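Local coordinates for mannosyl-glycoprotein endo-beta-N-acetylglucosamidase-like domain-containing protein (Pseudomonas protegens, PDB 4KT3) that acts as a type VI secretion effector, a peptidoglycan glycoside hydrolase probably of lysozyme-like fold, captured here in complex with its immunity protein, at residues Ser36-Val41 and Ser70-Thr74; Leu55-Asn61 and Val129-Pro135; Leu65-Ser70 and Asn83-Met87; Met87-Ala91 and Ile106-Phe111; Phe121-Phe125 and Leu142-Tyr147. All blocks are in the same frame, centred on the assembly; numbering follows the deposited sequence.

Contact 1. Residues Ser36-Val41 and Ser70-Thr74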
# COMPACT_ATOMS: atom_id res chain seq x y z
N SER A 36 6.96 -8.68 5.49
CA SER A 36 5.75 -8.73 4.67
C SER A 36 6.10 -8.44 3.22
O SER A 36 5.65 -9.15 2.29
CB SER A 36 4.75 -7.69 5.18
OG SER A 36 3.57 -7.67 4.40
N ALA A 37 6.83 -7.36 3.00
CA ALA A 37 7.18 -6.96 1.63
C ALA A 37 8.08 -8.00 0.93
O ALA A 37 7.87 -8.33 -0.24
CB ALA A 37 7.84 -5.58 1.63
N VAL A 38 9.08 -8.51 1.64
CA VAL A 38 9.98 -9.51 1.07
C VAL A 38 9.20 -10.78 0.72
O VAL A 38 9.41 -11.37 -0.33
CB VAL A 38 11.15 -9.84 2.05
CG1 VAL A 38 11.93 -11.07 1.58
CG2 VAL A 38 12.08 -8.64 2.18
N THR A 39 8.29 -11.18 1.59
CA THR A 39 7.48 -12.37 1.36
C THR A 39 6.69 -12.23 0.04
O THR A 39 6.65 -13.15 -0.77
CB THR A 39 6.53 -12.60 2.56
OG1 THR A 39 7.32 -12.89 3.74
CG2 THR A 39 5.58 -13.75 2.32
N PHE A 40 6.08 -11.08 -0.16
CA PHE A 40 5.32 -10.82 -1.37
C PHE A 40 6.21 -10.90 -2.61
O PHE A 40 5.87 -11.56 -3.62
CB PHE A 40 4.67 -9.44 -1.29
CG PHE A 40 3.94 -9.05 -2.54
CD1 PHE A 40 2.69 -9.57 -2.81
CD2 PHE A 40 4.51 -8.16 -3.43
CE1 PHE A 40 2.00 -9.20 -3.96
CE2 PHE A 40 3.83 -7.79 -4.59
CZ PHE A 40 2.57 -8.32 -4.85
N VAL A 41 7.34 -10.22 -2.56
CA VAL A 41 8.23 -10.17 -3.71
C VAL A 41 8.76 -11.58 -4.03
O VAL A 41 8.75 -12.01 -5.19
CB VAL A 41 9.35 -9.15 -3.47
CG1 VAL A 41 10.47 -9.29 -4.51
CG2 VAL A 41 8.75 -7.73 -3.47
N SER A 70 -1.76 -3.80 -4.20
CA SER A 70 -2.16 -4.83 -3.24
C SER A 70 -1.59 -4.67 -1.83
O SER A 70 -1.81 -5.53 -1.00
CB SER A 70 -1.78 -6.21 -3.78
OG SER A 70 -0.38 -6.45 -3.69
N GLN A 71 -0.84 -3.59 -1.61
CA GLN A 71 -0.16 -3.37 -0.33
C GLN A 71 0.70 -4.61 -0.01
O GLN A 71 0.62 -5.21 1.07
CB GLN A 71 -1.17 -3.06 0.79
CG GLN A 71 -1.95 -1.75 0.58
CD GLN A 71 -2.97 -1.82 -0.56
OE1 GLN A 71 -2.95 -1.01 -1.51
NE2 GLN A 71 -3.85 -2.80 -0.48
N TYR A 72 1.54 -4.95 -0.97
CA TYR A 72 2.41 -6.10 -0.88
C TYR A 72 1.61 -7.34 -0.48
O TYR A 72 2.01 -8.13 0.38
CB TYR A 72 3.58 -5.83 0.08
CG TYR A 72 4.68 -4.95 -0.50
CD1 TYR A 72 5.76 -5.52 -1.14
CD2 TYR A 72 4.66 -3.56 -0.36
CE1 TYR A 72 6.79 -4.74 -1.66
CE2 TYR A 72 5.69 -2.76 -0.88
CZ TYR A 72 6.76 -3.37 -1.50
OH TYR A 72 7.82 -2.65 -2.01
N GLY A 73 0.47 -7.50 -1.13
CA GLY A 73 -0.33 -8.70 -0.99
C GLY A 73 -1.19 -8.75 0.25
O GLY A 73 -1.82 -9.78 0.52
N THR A 74 -1.24 -7.66 1.02
CA THR A 74 -2.01 -7.65 2.26
C THR A 74 -3.43 -7.10 2.14
O THR A 74 -4.24 -7.28 3.06
CB THR A 74 -1.26 -6.93 3.40
OG1 THR A 74 -1.16 -5.52 3.14
CG2 THR A 74 0.12 -7.53 3.59
O HOH W 1 3.06 -10.15 1.89

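Contact 2. Residues Leu55-Asn61 and Val129-Pro135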
# COMPACT_ATOMS: atom_id res chain seq x y z
N LEU A 55 5.73 -7.77 -22.35
CA LEU A 55 5.47 -6.34 -22.43
C LEU A 55 6.75 -5.51 -22.57
O LEU A 55 6.70 -4.28 -22.51
CB LEU A 55 4.73 -5.88 -21.17
CG LEU A 55 3.33 -6.47 -20.96
CD1 LEU A 55 2.69 -5.91 -19.71
CD2 LEU A 55 2.45 -6.20 -22.18
N ASP A 56 7.89 -6.17 -22.75
CA ASP A 56 9.19 -5.50 -22.82
C ASP A 56 9.39 -4.57 -21.62
O ASP A 56 9.72 -3.39 -21.78
CB ASP A 56 9.33 -4.73 -24.13
CG ASP A 56 10.70 -4.10 -24.29
OD1 ASP A 56 11.68 -4.58 -23.67
OD2 ASP A 56 10.83 -3.12 -25.07
N LEU A 57 9.19 -5.13 -20.42
CA LEU A 57 9.35 -4.40 -19.16
C LEU A 57 10.29 -5.14 -18.22
O LEU A 57 10.27 -6.37 -18.15
CB LEU A 57 8.00 -4.27 -18.44
CG LEU A 57 6.91 -3.40 -19.08
CD1 LEU A 57 5.64 -3.52 -18.27
CD2 LEU A 57 7.38 -1.96 -19.15
N PRO A 58 11.08 -4.38 -17.45
CA PRO A 58 11.75 -5.00 -16.30
C PRO A 58 10.71 -5.60 -15.36
O PRO A 58 9.67 -4.99 -15.11
CB PRO A 58 12.46 -3.82 -15.62
CG PRO A 58 12.59 -2.77 -16.68
CD PRO A 58 11.36 -2.94 -17.54
N VAL A 59 10.97 -6.79 -14.85
CA VAL A 59 9.98 -7.46 -14.02
C VAL A 59 9.57 -6.63 -12.80
O VAL A 59 8.41 -6.65 -12.39
CB VAL A 59 10.46 -8.89 -13.60
CG1 VAL A 59 11.68 -8.83 -12.71
CG2 VAL A 59 9.32 -9.65 -12.95
N GLU A 60 10.51 -5.89 -12.23
CA GLU A 60 10.21 -5.05 -11.07
C GLU A 60 9.18 -3.97 -11.37
O GLU A 60 8.52 -3.48 -10.45
CB GLU A 60 11.49 -4.40 -10.51
CG GLU A 60 12.25 -3.49 -11.47
CD GLU A 60 13.38 -4.19 -12.22
OE1 GLU A 60 13.28 -5.41 -12.49
OE2 GLU A 60 14.36 -3.50 -12.57
N ASN A 61 9.04 -3.58 -12.62
CA ASN A 61 8.03 -2.57 -12.95
C ASN A 61 6.63 -3.15 -12.73
O ASN A 61 5.74 -2.50 -12.14
CB ASN A 61 8.15 -2.08 -14.38
CG ASN A 61 9.41 -1.26 -14.63
OD1 ASN A 61 10.41 -1.39 -13.92
ND2 ASN A 61 9.38 -0.42 -15.66
N VAL A 129 1.65 0.42 -22.06
CA VAL A 129 2.86 0.54 -21.24
C VAL A 129 4.06 -0.21 -21.81
O VAL A 129 5.15 -0.14 -21.24
CB VAL A 129 2.64 0.03 -19.80
CG1 VAL A 129 1.57 0.85 -19.10
CG2 VAL A 129 2.32 -1.45 -19.78
N ARG A 130 3.90 -0.91 -22.92
CA ARG A 130 4.99 -1.76 -23.36
C ARG A 130 6.24 -0.97 -23.73
O ARG A 130 6.18 0.12 -24.30
CB ARG A 130 4.55 -2.72 -24.46
CG ARG A 130 4.14 -2.10 -25.73
CD ARG A 130 4.01 -3.14 -26.86
NE ARG A 130 5.25 -3.88 -27.02
CZ ARG A 130 5.47 -5.12 -26.58
NH1 ARG A 130 6.66 -5.67 -26.77
NH2 ARG A 130 4.52 -5.84 -26.00
N GLY A 131 7.38 -1.52 -23.33
CA GLY A 131 8.68 -0.93 -23.59
C GLY A 131 9.02 0.27 -22.73
O GLY A 131 10.06 0.89 -22.93
N GLN A 132 8.15 0.61 -21.78
CA GLN A 132 8.41 1.76 -20.92
C GLN A 132 9.21 1.25 -19.72
O GLN A 132 8.66 1.01 -18.64
CB GLN A 132 7.10 2.40 -20.47
CG GLN A 132 6.22 2.82 -21.62
CD GLN A 132 6.72 4.05 -22.34
OE1 GLN A 132 7.62 4.74 -21.88
NE2 GLN A 132 6.13 4.33 -23.49
N ARG A 133 10.51 1.07 -19.93
CA ARG A 133 11.34 0.34 -18.98
C ARG A 133 11.78 1.21 -17.81
O ARG A 133 11.85 0.74 -16.67
CB ARG A 133 12.56 -0.27 -19.69
CG ARG A 133 12.17 -1.20 -20.84
CD ARG A 133 13.39 -1.89 -21.46
NE ARG A 133 14.08 -2.76 -20.49
CZ ARG A 133 13.73 -4.02 -20.21
NH1 ARG A 133 12.71 -4.60 -20.82
NH2 ARG A 133 14.43 -4.71 -19.32
N ASP A 134 12.08 2.47 -18.08
CA ASP A 134 12.41 3.41 -17.02
C ASP A 134 11.20 3.53 -16.10
O ASP A 134 10.09 3.70 -16.56
CB ASP A 134 12.76 4.78 -17.60
CG ASP A 134 13.01 5.81 -16.53
OD1 ASP A 134 14.10 5.79 -15.92
OD2 ASP A 134 12.11 6.66 -16.32
N PRO A 135 11.42 3.43 -14.77
CA PRO A 135 10.29 3.45 -13.84
C PRO A 135 9.41 4.71 -13.92
O PRO A 135 8.18 4.60 -13.80
CB PRO A 135 10.97 3.33 -12.48
CG PRO A 135 12.18 2.51 -12.76
CD PRO A 135 12.66 3.00 -14.11

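Contact 3. Residues Leu65-Ser70 and Asn83-Met87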
# COMPACT_ATOMS: atom_id res chain seq x y z
N LEU A 65 4.15 -2.49 -9.49
CA LEU A 65 2.76 -2.08 -9.63
C LEU A 65 1.85 -2.96 -8.77
O LEU A 65 0.99 -2.44 -8.05
CB LEU A 65 2.30 -2.05 -11.09
CG LEU A 65 0.84 -1.62 -11.29
CD1 LEU A 65 0.55 -0.24 -10.73
CD2 LEU A 65 0.48 -1.69 -12.78
N ALA A 66 2.06 -4.27 -8.80
CA ALA A 66 1.26 -5.15 -7.95
C ALA A 66 1.46 -4.82 -6.46
O ALA A 66 0.51 -4.86 -5.68
CB ALA A 66 1.58 -6.60 -8.23
N ALA A 67 2.69 -4.53 -6.06
CA ALA A 67 2.97 -4.18 -4.65
C ALA A 67 2.21 -2.92 -4.23
O ALA A 67 1.71 -2.83 -3.11
CB ALA A 67 4.46 -3.99 -4.44
N GLN A 68 2.17 -1.93 -5.12
CA GLN A 68 1.42 -0.70 -4.91
C GLN A 68 -0.09 -0.96 -4.78
O GLN A 68 -0.75 -0.43 -3.89
CB GLN A 68 1.69 0.23 -6.10
CG GLN A 68 0.66 1.32 -6.38
CD GLN A 68 0.68 2.45 -5.36
OE1 GLN A 68 1.11 2.28 -4.22
NE2 GLN A 68 0.17 3.61 -5.77
N GLU A 69 -0.64 -1.75 -5.69
CA GLU A 69 -2.09 -1.94 -5.72
C GLU A 69 -2.59 -2.82 -4.59
O GLU A 69 -3.71 -2.63 -4.09
CB GLU A 69 -2.53 -2.55 -7.05
CG GLU A 69 -2.21 -1.70 -8.28
CD GLU A 69 -2.91 -0.37 -8.25
OE1 GLU A 69 -4.17 -0.35 -8.25
OE2 GLU A 69 -2.20 0.65 -8.22
N SER A 70 -1.76 -3.80 -4.20
CA SER A 70 -2.16 -4.83 -3.24
C SER A 70 -1.59 -4.67 -1.83
O SER A 70 -1.81 -5.53 -1.00
CB SER A 70 -1.78 -6.21 -3.78
OG SER A 70 -0.38 -6.45 -3.69
N ASN A 83 -7.10 -10.16 -6.99
CA ASN A 83 -6.98 -9.04 -7.91
C ASN A 83 -5.84 -8.16 -7.44
O ASN A 83 -6.05 -7.20 -6.68
CB ASN A 83 -8.31 -8.28 -7.97
CG ASN A 83 -8.30 -7.13 -8.96
OD1 ASN A 83 -7.27 -6.75 -9.53
ND2 ASN A 83 -9.47 -6.53 -9.16
N TYR A 84 -4.63 -8.50 -7.89
CA TYR A 84 -3.41 -7.85 -7.40
C TYR A 84 -3.10 -6.54 -8.13
O TYR A 84 -2.11 -5.89 -7.83
CB TYR A 84 -2.22 -8.81 -7.43
CG TYR A 84 -2.28 -9.87 -6.37
CD1 TYR A 84 -3.07 -11.00 -6.53
CD2 TYR A 84 -1.53 -9.76 -5.21
CE1 TYR A 84 -3.13 -11.98 -5.54
CE2 TYR A 84 -1.58 -10.73 -4.24
CZ TYR A 84 -2.38 -11.83 -4.40
OH TYR A 84 -2.44 -12.80 -3.42
N PHE A 85 -3.96 -6.14 -9.06
CA PHE A 85 -3.78 -4.88 -9.79
C PHE A 85 -4.97 -3.95 -9.57
O PHE A 85 -5.10 -2.92 -10.24
CB PHE A 85 -3.51 -5.18 -11.27
CG PHE A 85 -2.17 -5.83 -11.48
CD1 PHE A 85 -2.02 -7.19 -11.30
CD2 PHE A 85 -1.05 -5.07 -11.77
CE1 PHE A 85 -0.79 -7.79 -11.41
CE2 PHE A 85 0.19 -5.67 -11.91
CZ PHE A 85 0.31 -7.03 -11.72
N SER A 86 -5.81 -4.32 -8.60
CA SER A 86 -7.04 -3.60 -8.26
C SER A 86 -7.80 -3.12 -9.50
O SER A 86 -8.24 -1.97 -9.57
CB SER A 86 -6.75 -2.43 -7.31
OG SER A 86 -6.18 -2.92 -6.11
N MSE A 87 -7.95 -4.03 -10.46
CA MSE A 87 -8.66 -3.75 -11.70
C MSE A 87 -10.13 -3.55 -11.43
O MSE A 87 -10.77 -4.38 -10.80
CB MSE A 87 -8.53 -4.94 -12.65
CG MSE A 87 -7.11 -5.34 -12.96
SE MSE A 87 -6.28 -4.19 -14.28
CE MSE A 87 -7.27 -4.76 -15.85

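Contact 4. Residues Met87-Ala91 and Ile106-Phe111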
# COMPACT_ATOMS: atom_id res chain seq x y z
N MSE A 87 -7.95 -4.03 -10.46
CA MSE A 87 -8.66 -3.75 -11.70
C MSE A 87 -10.13 -3.55 -11.43
O MSE A 87 -10.77 -4.38 -10.80
CB MSE A 87 -8.53 -4.94 -12.65
CG MSE A 87 -7.11 -5.34 -12.96
SE MSE A 87 -6.28 -4.19 -14.28
CE MSE A 87 -7.27 -4.76 -15.85
N HIS A 88 -10.66 -2.45 -11.97
CA HIS A 88 -12.09 -2.23 -12.02
C HIS A 88 -12.74 -3.28 -12.92
O HIS A 88 -12.17 -3.69 -13.94
CB HIS A 88 -12.39 -0.83 -12.55
CG HIS A 88 -12.01 0.28 -11.61
ND1 HIS A 88 -12.10 1.61 -11.96
CD2 HIS A 88 -11.54 0.25 -10.35
CE1 HIS A 88 -11.71 2.36 -10.94
NE2 HIS A 88 -11.35 1.55 -9.95
N ALA A 89 -13.93 -3.71 -12.54
CA ALA A 89 -14.74 -4.58 -13.38
C ALA A 89 -15.54 -3.74 -14.37
O ALA A 89 -15.99 -2.63 -14.03
CB ALA A 89 -15.67 -5.41 -12.53
N PRO A 90 -15.75 -4.26 -15.59
CA PRO A 90 -15.29 -5.57 -16.05
C PRO A 90 -13.86 -5.54 -16.56
O PRO A 90 -13.44 -4.54 -17.14
CB PRO A 90 -16.26 -5.90 -17.19
CG PRO A 90 -16.65 -4.54 -17.75
CD PRO A 90 -16.63 -3.59 -16.57
N ALA A 91 -13.13 -6.64 -16.34
CA ALA A 91 -11.76 -6.77 -16.81
C ALA A 91 -11.63 -8.10 -17.53
O ALA A 91 -12.33 -9.06 -17.19
CB ALA A 91 -10.80 -6.71 -15.65
N ILE A 106 -18.48 1.68 -8.08
CA ILE A 106 -17.54 0.92 -8.91
C ILE A 106 -17.29 -0.48 -8.39
O ILE A 106 -17.02 -0.68 -7.22
CB ILE A 106 -16.18 1.63 -8.99
CG1 ILE A 106 -16.35 3.03 -9.57
CG2 ILE A 106 -15.21 0.82 -9.84
CD1 ILE A 106 -15.06 3.76 -9.86
N LYS A 107 -17.33 -1.46 -9.28
CA LYS A 107 -17.03 -2.82 -8.90
C LYS A 107 -15.58 -3.13 -9.25
O LYS A 107 -15.02 -2.55 -10.17
CB LYS A 107 -17.97 -3.80 -9.59
CG LYS A 107 -19.43 -3.64 -9.16
CD LYS A 107 -20.23 -4.86 -9.55
CE LYS A 107 -21.71 -4.68 -9.29
NZ LYS A 107 -22.47 -5.89 -9.72
N VAL A 108 -14.99 -4.04 -8.48
CA VAL A 108 -13.66 -4.56 -8.80
C VAL A 108 -13.76 -6.02 -9.22
O VAL A 108 -14.63 -6.78 -8.77
CB VAL A 108 -12.65 -4.42 -7.63
CG1 VAL A 108 -12.37 -2.94 -7.35
CG2 VAL A 108 -13.15 -5.10 -6.37
N ALA A 109 -12.86 -6.40 -10.11
CA ALA A 109 -12.85 -7.74 -10.67
C ALA A 109 -12.36 -8.79 -9.68
O ALA A 109 -11.58 -8.50 -8.78
CB ALA A 109 -11.97 -7.76 -11.90
N LYS A 110 -12.82 -10.03 -9.90
CA LYS A 110 -12.28 -11.20 -9.21
C LYS A 110 -11.57 -12.05 -10.26
O LYS A 110 -12.02 -12.13 -11.40
CB LYS A 110 -13.41 -12.04 -8.60
CG LYS A 110 -14.36 -11.29 -7.71
CD LYS A 110 -15.40 -12.25 -7.13
CE LYS A 110 -16.30 -11.54 -6.12
NZ LYS A 110 -17.18 -12.50 -5.39
N PHE A 111 -10.47 -12.69 -9.85
CA PHE A 111 -9.69 -13.58 -10.72
C PHE A 111 -9.40 -14.93 -10.07
O PHE A 111 -9.56 -15.10 -8.86
CB PHE A 111 -8.37 -12.92 -11.10
CG PHE A 111 -8.53 -11.63 -11.84
CD1 PHE A 111 -8.79 -11.64 -13.20
CD2 PHE A 111 -8.45 -10.41 -11.19
CE1 PHE A 111 -8.97 -10.47 -13.88
CE2 PHE A 111 -8.61 -9.24 -11.87
CZ PHE A 111 -8.89 -9.26 -13.22
O HOH W 2 -16.81 -0.99 -12.24

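Contact 5. Residues Phe121-Phe125 and Leu142-Tyr147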
# COMPACT_ATOMS: atom_id res chain seq x y z
N PHE A 121 -4.31 -7.23 -16.53
CA PHE A 121 -3.61 -5.95 -16.66
C PHE A 121 -2.93 -5.85 -18.03
O PHE A 121 -3.07 -4.85 -18.74
CB PHE A 121 -2.57 -5.77 -15.55
CG PHE A 121 -1.66 -4.61 -15.80
CD1 PHE A 121 -2.08 -3.32 -15.52
CD2 PHE A 121 -0.43 -4.79 -16.37
CE1 PHE A 121 -1.28 -2.24 -15.80
CE2 PHE A 121 0.38 -3.71 -16.65
CZ PHE A 121 -0.04 -2.44 -16.36
N ALA A 122 -2.23 -6.91 -18.43
CA ALA A 122 -1.53 -6.93 -19.70
C ALA A 122 -2.50 -6.79 -20.88
O ALA A 122 -2.20 -6.08 -21.84
CB ALA A 122 -0.73 -8.22 -19.83
N SER A 123 -3.63 -7.48 -20.80
CA SER A 123 -4.65 -7.43 -21.84
C SER A 123 -5.18 -6.00 -22.04
O SER A 123 -5.28 -5.49 -23.17
CB SER A 123 -5.79 -8.40 -21.49
OG SER A 123 -6.75 -8.49 -22.52
N SER A 124 -5.51 -5.32 -20.94
CA SER A 124 -6.13 -4.01 -21.01
C SER A 124 -5.14 -2.87 -21.21
O SER A 124 -5.46 -1.88 -21.88
CB SER A 124 -6.93 -3.73 -19.73
OG SER A 124 -8.06 -4.58 -19.65
N PHE A 125 -3.95 -2.97 -20.60
CA PHE A 125 -3.04 -1.82 -20.52
C PHE A 125 -1.64 -2.10 -21.07
O PHE A 125 -0.79 -1.22 -21.10
CB PHE A 125 -2.95 -1.35 -19.05
CG PHE A 125 -4.26 -0.85 -18.53
CD1 PHE A 125 -4.74 0.38 -18.92
CD2 PHE A 125 -5.04 -1.63 -17.69
CE1 PHE A 125 -5.95 0.84 -18.47
CE2 PHE A 125 -6.26 -1.18 -17.24
CZ PHE A 125 -6.71 0.06 -17.65
N LEU A 142 1.30 4.73 -17.49
CA LEU A 142 0.17 4.21 -16.74
C LEU A 142 -0.93 5.26 -16.67
O LEU A 142 -2.11 4.97 -16.88
CB LEU A 142 0.63 3.84 -15.33
CG LEU A 142 0.12 2.57 -14.68
CD1 LEU A 142 0.11 1.40 -15.63
CD2 LEU A 142 1.00 2.28 -13.47
N VAL A 143 -0.54 6.49 -16.37
CA VAL A 143 -1.49 7.59 -16.33
C VAL A 143 -2.07 7.92 -17.71
O VAL A 143 -3.27 8.17 -17.83
CB VAL A 143 -0.84 8.85 -15.75
CG1 VAL A 143 -1.76 10.04 -15.90
CG2 VAL A 143 -0.50 8.62 -14.28
N ARG A 144 -1.23 7.93 -18.73
CA ARG A 144 -1.70 8.24 -20.08
C ARG A 144 -2.74 7.23 -20.55
O ARG A 144 -3.69 7.58 -21.27
CB ARG A 144 -0.52 8.25 -21.06
CG ARG A 144 0.12 9.61 -21.23
CD ARG A 144 0.92 9.72 -22.51
NE ARG A 144 1.80 8.57 -22.71
CZ ARG A 144 2.96 8.38 -22.08
NH1 ARG A 144 3.42 9.27 -21.21
NH2 ARG A 144 3.67 7.30 -22.34
N SER A 145 -2.56 5.97 -20.14
CA SER A 145 -3.43 4.88 -20.56
C SER A 145 -4.79 4.91 -19.87
O SER A 145 -5.69 4.19 -20.27
CB SER A 145 -2.75 3.54 -20.26
OG SER A 145 -2.74 3.26 -18.87
N GLY A 146 -4.91 5.72 -18.83
CA GLY A 146 -6.13 5.76 -18.03
C GLY A 146 -6.22 4.69 -16.95
O GLY A 146 -7.26 4.53 -16.32
N TYR A 147 -5.15 3.93 -16.73
CA TYR A 147 -5.13 2.99 -15.62
C TYR A 147 -5.44 3.71 -14.30
O TYR A 147 -6.30 3.27 -13.52
CB TYR A 147 -3.75 2.31 -15.55
CG TYR A 147 -3.59 1.37 -14.37
CD1 TYR A 147 -3.01 1.78 -13.18
CD2 TYR A 147 -4.03 0.06 -14.45
CE1 TYR A 147 -2.86 0.90 -12.11
CE2 TYR A 147 -3.90 -0.82 -13.39
CZ TYR A 147 -3.30 -0.40 -12.23
OH TYR A 147 -3.16 -1.26 -11.17

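Contact 1. Residues Ser36-Val41 and Ser70-Thr74
Ala-37 and Phe-40, neighbours on one side of helix 35-54, pack against Tyr-72 in the type I' beta turn from Gln-71 to Thr-74, which follows helix 59-70 in what is probably a lysozyme-like fold. Two CH-pi contacts carry the apolar part. The methyl CB of Ala-37 lies over one face of the Tyr-72 ring, 3.7 Å from its centroid, displaced toward the rim. In exchange, Tyr-72 CA sits over a face of the Phe-40 ring, 3.9 Å from that centroid; with Phe-40 CG anti to the backbone N (chi1 176°), the ring reaches out from the helix across the turn. The two rings, their planes 80° apart, approach obliquely, and Val-41 CG2 adds a contact at the Tyr-72 edge. Beyond the turn, Tyr-72 OH is bonded to Arg-174 on helix 160-174.

Polar groups act through water and within the turn. One water donates to both Ser-36 O (2.8 Å) and Tyr-72 O (2.7 Å), joining helix to turn. In an ST motif, Ser-70 OG accepts from Gly-73 N at 2.9 Å, while the same hydroxyl donates back to Ala-66 O in the helix. Gln-71 O takes two bonds from Thr-74, one from its N and a shorter one from OG1 at 2.7 Å, in the carbonyl plane on a lone pair. This turns the Thr-74 methyl CG2 to within 3.5 Å of Ser-36 OG.

Contact 2. Residues Leu55-Asn61 and Val129-Pro135
Arg-133 lays one face of its guanidinium on the Pro-58 ring, with Pro-58 CD about 3.7 Å above the plane and over its centre, and reaches past the proline to Asp-56. There Arg-133 NH1 forms a salt bridge with Asp-56 OD1 at 3.0 Å; as a hydrogen bond it is weak, with an angle of only 131°, although the carboxylate and guanidinium planes are just 30° apart. From the first turn of helix 59-70, Asn-61 ND2 donates to Arg-133 O at 2.9 Å. The oxygen lies close to the amide plane, yet the donor stands well above the carbonyl plane and uses neither lone pair. Between these grips Leu-57 turns its CD2 methyl inward to 3.3 Å from Gln-132 O.

Backbone geometry sets up this first shell. Gly-131 N bonds to Leu-55 O at 3.0 Å, and Gly-131 CA comes within 3.2 Å of Asp-56 O in a CA-H...O contact. Asp-56, with positive phi, is the C-prime residue of the Schellman motif that ends helix 35-54, and Gly-131 lies in the type II turn from Val-129 to Gln-132. Arg-130 NH2 extends the link to Gln-54 O. The contact thus ties the connection between helices 35-54 and 59-70 to that between helices 114-129 and 135-144, while Phe-138 of helix 135-144 backs Leu-57 and Asn-61, and Ile-168 of helix 160-174 packs on Asn-61 and Pro-135.

Contact 3. Residues Leu65-Ser70 and Asn83-Met87
Phe-85 turns one face of its ring to Ala-66 and an edge to Leu-65. The Ala-66 methyl CB makes an off-centre CH-pi contact, 4.2 Å from the ring centroid, while Leu-65 CD2 lies at the rim near the ring plane, 3.8 Å from Phe-85 CD2. Tyr-84 instead points its ring edge to Ser-70, and its backbone O receives a CA-H...O contact from Ala-66 CA at 3.5 Å. Glu-69 bends at chi2 (-62°), folding its chain against the Phe-85 carbonyl, and carries OE1 to 3.4 Å from Ser-86 CB.

The partner of helix 59-70 here is the type I beta turn from Asn-83 to Ser-86, in a glucosaminidase domain belonging to the lysozyme clan. The Asn-83 side chain braces this turn from within: OD1 accepts from selenomethionine Met-87 N at 3.0 Å, and ND2 returns a bond of 3.0 Å to Met-87 O, on a lone pair in the carbonyl plane. On the helix, Ser-70 N and OG reach Ala-66 O from opposite faces of its plane. Tyr-79 of the immunity chain bonds to Ser-86 OG and packs on Glu-69.

Contact 4. Residues Met87-Ala91 and Ile106-Phe111
Lys-107 O takes the N-H of Ala-89 at 2.9 Å in a nearly straight bond, its donor well above the carbonyl plane, and His-88 CA adds a CA-H...O contact at 3.5 Å. Its counterpart is Ala-109 N to Met-87 O at 3.0 Å, with 175° at the hydrogen and the donor nearly along the C=O axis. The two bonds flank a single backbone bridge between His-88 and Val-108, whose CA atoms are 4.3 Å apart. Residues 87-89 thereby dock on one edge of strand 108-110; the backbones of Val-108 and Lys-110 bond toward residues 95-98, which include the other strand of the small antiparallel sheet.

Outside the bridge, side chains sort into two groups. His-88 presents a ring face to Ile-106, whose CG2 stands over the centre, 3.7 Å from the centroid and only 8° off the normal. CG2 is anti to the Ile-106 backbone N, while CG1 takes the position beside that N and carries CD1 on to the imidazole atom CE1. The imidazole is held at its polar end by the immunity chain, where Asn-70 OD1 bonds to His-88 NE2. Farther along, past the cis peptide before Pro-90, Ala-91 CB approaches Ala-109 CB and meets the edge of the Phe-111 ring at CZ, 4.0 Å away. A water closes the opposite end of the bridge: it donates to Ala-89 O at 2.6 Å and accepts from Lys-107 N at 3.0 Å.

Contact 5. Residues Phe121-Phe125 and Leu142-Tyr147
Tyr-147 meets two phenylalanines of helix 114-129. Its ring edge points into a face of Phe-125, with CD2 about 3.7 Å above that ring; the planes are at 90° and the centroids 5.3 Å apart. Phe-121 in turn directs its own edge to a face of Tyr-147 in an offset edge-to-face pair with centroids 5.5 Å apart. The same Phe-121 rim meets Leu-142, whose CD1 lies 3.9 Å from Phe-121 CE1. Tyr-147 CB also sits over the Phe-125 face, 4.1 Å from its centroid; with CG anti to the backbone N (chi1 176°), the ring continues past that face and brings CD2 over it.

At the end of helix 135-144, Ser-145 OG donates to Leu-142 O at 2.7 Å and rests 3.5 Å from Phe-125 CD1. Gly-146, with positive phi, makes the Schellman motif by which the chain leaves the helix and swings Tyr-147 toward Phe-121. The immunity chain packs on Phe-125 and Tyr-147, and Phe-85 continues the ring packing beyond Phe-121. The arrangement is an aromatic cluster joining a Schellman helix end to the flank of a second helix.

Contact 3 lies nearest the middle of the chain, its centre about 4 Å from the chain centre. It shares Ser-70 with contact 1 and Met-87 with contact 4, and helix 59-70 also serves contact 2. Phe-40 of contact 1 packs on Ala-67, while Tyr-147 OH of contact 5 makes a weak hydrogen bond to Phe-85 O at 2.7 Å and probably one to Glu-69 OE1 at 3.2 Å. Contacts 2 and 5 meet through Val-129 and Leu-142, their centres about 12 Å apart. Contacts 2 and 4 lie on opposite sides of the chain centre, their own centres about 23 Å apart. The immunity protein reaches every contact except contact 2.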